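Local coordinates for protein SSD1 (Saccharomyces cerevisiae S288C, PDB 7AM1) that binds mRNA untranslated regions and represses translation as a pseudonuclease, a non-enzymatic member of the RNase II family, at residues Ser527-Lys532 and Pro632-Phe637; Leu571-Arg576 and Ile656-Thr661. All coordinates share one frame; numbering follows the deposited sequence.

Contact 1. Residues Ser527-Lys532 and Pro632-Phe637; sequences SLDDEK and PRARYF
R633 forms a salt bridge with E531 and also grips the backbone of S527. Its NE and NH2 meet the carbonyl of S527 side-on. R633 NH2 lies 2.8 Å from S527 O, and R633 NE 3.0 Å. The NE bond runs in the carbonyl plane. The NH2 bond is tilted from it by 33°. On the end of the guanidinium, NH1 and NH2 both reach E531 OE1, with R633 NH2 at 2.9 Å. This bond uses the anti lone pair of OE1, while NH1 comes from above the carboxylate plane. The two flat groups are turned 65° apart, and both bonds fall on the one oxygen, OE1. The other, OE2, pairs with K703. A bend at chi3 (93°) turns the guanidinium of R633 toward these acceptors.

The backbone adds a nearly straight bond, A634 N to L528 O at 2.9 Å. Packing lies further out. L528 CD2 comes to 3.7 Å from P632 O. A634 CB sits 3.6 Å from D529 OD1, whose polar partners are H649 and R575.

R633 thus ties segment 527-532, which begins on helix 523-529 of the RNB domain, to the loop that leads into strand 635-638. D704 on helix 689-725 also pairs with NH1, so the arginine charge is probably shared between two acids. Four hydrogen bonds from R633 fall on two oxygens, which probably fixes the rotation of the guanidinium.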
# COMPACT_ATOMS: atom_id res chain seq x y z
N SER A 527 6.85 0.47 -1.66
CA SER A 527 5.54 -0.18 -1.61
C SER A 527 4.70 0.11 -2.84
O SER A 527 3.69 -0.57 -3.05
CB SER A 527 4.78 0.23 -0.33
OG SER A 527 4.20 1.52 -0.44
N LEU A 528 5.08 1.10 -3.65
CA LEU A 528 4.46 1.25 -4.96
C LEU A 528 4.79 0.09 -5.89
O LEU A 528 4.04 -0.17 -6.82
CB LEU A 528 4.89 2.56 -5.61
CG LEU A 528 4.37 3.85 -4.97
CD1 LEU A 528 5.10 5.06 -5.55
CD2 LEU A 528 2.85 3.99 -5.16
N ASP A 529 5.91 -0.61 -5.66
CA ASP A 529 6.26 -1.71 -6.54
C ASP A 529 5.97 -3.08 -5.97
O ASP A 529 5.60 -3.98 -6.72
CB ASP A 529 7.75 -1.66 -6.92
CG ASP A 529 8.08 -2.67 -8.00
OD1 ASP A 529 7.60 -2.47 -9.14
OD2 ASP A 529 8.80 -3.65 -7.71
N ASP A 530 6.07 -3.26 -4.66
CA ASP A 530 6.05 -4.60 -4.08
C ASP A 530 5.54 -4.51 -2.66
O ASP A 530 5.41 -3.42 -2.09
CB ASP A 530 7.45 -5.22 -4.16
CG ASP A 530 7.44 -6.73 -4.15
OD1 ASP A 530 6.36 -7.34 -4.25
OD2 ASP A 530 8.55 -7.31 -4.02
N GLU A 531 5.24 -5.66 -2.08
CA GLU A 531 4.82 -5.75 -0.69
C GLU A 531 5.93 -6.34 0.17
O GLU A 531 6.78 -7.10 -0.32
CB GLU A 531 3.56 -6.60 -0.53
CG GLU A 531 2.39 -6.16 -1.41
CD GLU A 531 2.46 -6.70 -2.82
OE1 GLU A 531 2.53 -5.88 -3.76
OE2 GLU A 531 2.46 -7.94 -2.99
N LYS A 532 5.88 -6.03 1.46
CA LYS A 532 6.81 -6.63 2.41
C LYS A 532 6.48 -8.11 2.58
O LYS A 532 5.32 -8.52 2.49
CB LYS A 532 6.72 -5.94 3.77
CG LYS A 532 7.27 -4.53 3.82
CD LYS A 532 7.26 -4.02 5.26
CE LYS A 532 7.93 -2.66 5.38
NZ LYS A 532 7.81 -2.12 6.75
N PRO A 632 0.03 6.16 -8.56
CA PRO A 632 -0.53 4.82 -8.42
C PRO A 632 0.60 3.80 -8.35
O PRO A 632 1.76 4.09 -8.66
CB PRO A 632 -1.35 4.65 -9.70
CG PRO A 632 -0.54 5.41 -10.72
CD PRO A 632 0.06 6.59 -9.97
N ARG A 633 0.24 2.59 -7.94
CA ARG A 633 1.20 1.50 -7.92
C ARG A 633 1.66 1.14 -9.33
O ARG A 633 1.04 1.51 -10.33
CB ARG A 633 0.59 0.27 -7.26
CG ARG A 633 0.25 0.48 -5.81
CD ARG A 633 0.04 -0.86 -5.18
NE ARG A 633 1.26 -1.38 -4.58
CZ ARG A 633 1.58 -2.66 -4.49
NH1 ARG A 633 0.79 -3.60 -5.00
NH2 ARG A 633 2.71 -3.01 -3.90
N ALA A 634 2.78 0.42 -9.39
CA ALA A 634 3.31 -0.08 -10.64
C ALA A 634 2.35 -1.10 -11.26
O ALA A 634 1.43 -1.61 -10.61
CB ALA A 634 4.68 -0.72 -10.41
N ARG A 635 2.56 -1.39 -12.55
CA ARG A 635 1.70 -2.30 -13.28
C ARG A 635 2.52 -3.26 -14.13
O ARG A 635 3.40 -2.82 -14.87
CB ARG A 635 0.73 -1.55 -14.21
CG ARG A 635 -0.05 -0.44 -13.55
CD ARG A 635 -1.07 0.16 -14.51
NE ARG A 635 -2.34 -0.54 -14.39
CZ ARG A 635 -2.73 -1.57 -15.15
NH1 ARG A 635 -1.95 -2.05 -16.11
NH2 ARG A 635 -3.91 -2.13 -14.93
N TYR A 636 2.20 -4.55 -14.06
CA TYR A 636 2.65 -5.46 -15.10
C TYR A 636 1.98 -5.10 -16.43
O TYR A 636 0.84 -4.62 -16.46
CB TYR A 636 2.32 -6.91 -14.75
CG TYR A 636 2.93 -7.41 -13.46
CD1 TYR A 636 4.30 -7.52 -13.30
CD2 TYR A 636 2.11 -7.81 -12.42
CE1 TYR A 636 4.85 -7.99 -12.12
CE2 TYR A 636 2.64 -8.28 -11.24
CZ TYR A 636 4.01 -8.37 -11.09
OH TYR A 636 4.52 -8.84 -9.91
N PHE A 637 2.69 -5.35 -17.52
CA PHE A 637 2.17 -5.08 -18.86
C PHE A 637 2.96 -5.90 -19.87
O PHE A 637 4.07 -6.37 -19.59
CB PHE A 637 2.24 -3.60 -19.21
CG PHE A 637 3.63 -3.10 -19.49
CD1 PHE A 637 4.50 -2.83 -18.44
CD2 PHE A 637 4.08 -2.93 -20.79
CE1 PHE A 637 5.79 -2.37 -18.69
CE2 PHE A 637 5.36 -2.47 -21.05
CZ PHE A 637 6.22 -2.20 -20.00

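Contact 2. Residues Leu571-Arg576 and Ile656-Thr661; sequences LALLRR and IYTHFT
R575 lies over the face of the H659 imidazole. Its CD sits 3.4 Å from the centroid of the H659 ring, over the face, a CH-pi contact. The guanidinium follows on, its plane 30° from the ring, with H659 CE1 over one of its faces. The R575 chain reaches this far because it runs extended, with CG opposite the backbone N (chi1 -176°). D529 holds both groups in place: OD1 pairs with R575 NE, and OD2 bonds to H659 NE2. Y636 bonds to H659 ND1 and forms a cation-pi contact with R575. With alanine in place of H659, one side of the R575 chain would probably lose its cover, and D529 OD2 and the Y636 hydroxyl would be left without this partner.

T658 turns its hydroxyl to the strand. T658 OG1 donates to L573 O at 2.7 Å, tilted from the carbonyl plane. Next to this bond, R575 N donates to Y657 O at 2.8 Å from above the carbonyl plane. A water bridges the two backbones, accepting from Y657 N and probably donating to R575 O. L574 CD1 meets I656 CD1 at 3.8 Å, while the CB of L574 rests 3.4 Å from Y657 O.

The loop 656-661 crosses strand 573-576 at a steep angle, 105° between end-to-end directions. The strand pairs antiparallel with strand 635-638. Helix 544-568 backs I656, Y657 and T658, with N557 bonding to Y657 OH. Helix 668-681 packs against L573, T658 and H659.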
# COMPACT_ATOMS: atom_id res chain seq x y z
N LEU A 571 6.37 -9.66 -26.78
CA LEU A 571 5.74 -10.60 -25.86
C LEU A 571 6.29 -10.52 -24.44
O LEU A 571 5.77 -11.22 -23.55
CB LEU A 571 5.87 -12.03 -26.40
CG LEU A 571 5.18 -12.33 -27.73
CD1 LEU A 571 5.30 -13.82 -28.06
CD2 LEU A 571 3.72 -11.90 -27.74
N ALA A 572 7.29 -9.68 -24.18
CA ALA A 572 7.89 -9.61 -22.85
C ALA A 572 6.88 -9.12 -21.82
O ALA A 572 6.15 -8.15 -22.05
CB ALA A 572 9.11 -8.68 -22.86
N LEU A 573 6.85 -9.79 -20.67
CA LEU A 573 6.07 -9.33 -19.52
C LEU A 573 6.98 -8.41 -18.71
O LEU A 573 7.99 -8.85 -18.14
CB LEU A 573 5.57 -10.49 -18.67
CG LEU A 573 4.63 -10.10 -17.52
CD1 LEU A 573 4.01 -11.35 -16.91
CD2 LEU A 573 5.30 -9.28 -16.42
N LEU A 574 6.65 -7.13 -18.69
CA LEU A 574 7.44 -6.09 -18.04
C LEU A 574 6.61 -5.45 -16.93
O LEU A 574 5.46 -5.81 -16.69
CB LEU A 574 7.89 -5.07 -19.08
CG LEU A 574 8.74 -5.65 -20.22
CD1 LEU A 574 9.02 -4.59 -21.28
CD2 LEU A 574 10.04 -6.22 -19.68
N ARG A 575 7.20 -4.47 -16.26
CA ARG A 575 6.54 -3.77 -15.17
C ARG A 575 6.93 -2.31 -15.23
O ARG A 575 8.12 -1.98 -15.27
CB ARG A 575 6.92 -4.38 -13.81
CG ARG A 575 6.19 -3.78 -12.62
CD ARG A 575 6.32 -4.69 -11.42
NE ARG A 575 5.64 -4.18 -10.24
CZ ARG A 575 4.34 -4.31 -10.00
NH1 ARG A 575 3.54 -4.92 -10.87
NH2 ARG A 575 3.83 -3.82 -8.88
N ARG A 576 5.94 -1.43 -15.29
CA ARG A 576 6.20 -0.01 -15.37
C ARG A 576 5.49 0.71 -14.22
O ARG A 576 4.67 0.14 -13.51
CB ARG A 576 5.75 0.57 -16.71
CG ARG A 576 4.26 0.54 -16.98
CD ARG A 576 4.01 1.16 -18.33
NE ARG A 576 2.60 1.35 -18.64
CZ ARG A 576 2.14 2.29 -19.45
NH1 ARG A 576 2.97 3.15 -20.02
NH2 ARG A 576 0.83 2.37 -19.68
N ILE A 656 13.43 0.40 -17.81
CA ILE A 656 12.69 -0.83 -18.07
C ILE A 656 12.83 -1.70 -16.82
O ILE A 656 13.81 -1.59 -16.09
CB ILE A 656 13.22 -1.54 -19.34
CG1 ILE A 656 12.24 -2.62 -19.82
CG2 ILE A 656 14.59 -2.15 -19.09
CD1 ILE A 656 12.56 -3.14 -21.22
N TYR A 657 11.82 -2.53 -16.58
CA TYR A 657 11.79 -3.31 -15.35
C TYR A 657 10.86 -4.49 -15.55
O TYR A 657 10.02 -4.50 -16.45
CB TYR A 657 11.35 -2.43 -14.16
CG TYR A 657 11.73 -2.97 -12.79
CD1 TYR A 657 13.07 -3.13 -12.43
CD2 TYR A 657 10.76 -3.28 -11.84
CE1 TYR A 657 13.42 -3.61 -11.19
CE2 TYR A 657 11.11 -3.76 -10.59
CZ TYR A 657 12.45 -3.92 -10.28
OH TYR A 657 12.82 -4.40 -9.04
N THR A 658 11.02 -5.49 -14.69
CA THR A 658 10.07 -6.58 -14.57
C THR A 658 10.29 -7.25 -13.22
O THR A 658 11.09 -6.78 -12.40
CB THR A 658 10.20 -7.59 -15.71
OG1 THR A 658 9.10 -8.51 -15.65
CG2 THR A 658 11.50 -8.38 -15.62
N HIS A 659 9.59 -8.35 -12.99
CA HIS A 659 9.67 -9.08 -11.73
C HIS A 659 10.15 -10.50 -11.99
O HIS A 659 9.49 -11.28 -12.69
CB HIS A 659 8.31 -9.09 -11.02
CG HIS A 659 8.10 -7.90 -10.14
ND1 HIS A 659 6.94 -7.70 -9.44
CD2 HIS A 659 8.91 -6.86 -9.83
CE1 HIS A 659 7.03 -6.58 -8.75
NE2 HIS A 659 8.22 -6.05 -8.97
N PHE A 660 11.31 -10.82 -11.41
CA PHE A 660 12.00 -12.09 -11.60
C PHE A 660 12.48 -12.71 -10.30
O PHE A 660 12.63 -13.94 -10.25
CB PHE A 660 13.19 -11.87 -12.56
CG PHE A 660 14.26 -12.94 -12.52
CD1 PHE A 660 14.21 -14.02 -13.38
CD2 PHE A 660 15.34 -12.83 -11.66
CE1 PHE A 660 15.20 -14.99 -13.37
CE2 PHE A 660 16.34 -13.80 -11.64
CZ PHE A 660 16.27 -14.88 -12.49
N THR A 661 12.63 -11.93 -9.22
CA THR A 661 13.37 -12.35 -8.04
C THR A 661 12.52 -12.98 -6.94
O THR A 661 13.07 -13.31 -5.88
CB THR A 661 14.12 -11.14 -7.43
OG1 THR A 661 13.25 -10.00 -7.36
CG2 THR A 661 15.36 -10.78 -8.26
O HOH W 1 9.24 -1.78 -17.85

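Contacts 1 and 2 lie in the RNB domain, their centres about 12 Å apart. Their segments alternate along the chain: 527-532, 571-576, 632-637, then 656-661. The inner two carry the paired strands of a small antiparallel sheet, 573-576 and 635-638, where R635 N lies 2.8 Å from R576 O. A634 CB also packs against R576 O, at 3.2 Å. Both contacts thus share this sheet. Contact 1 joins it to the segment that begins on helix 523-529, and contact 2 to the loop before helix 668-681. The contacts also share polar partners, and one polar network runs through this part of the pseudonuclease's RNB domain.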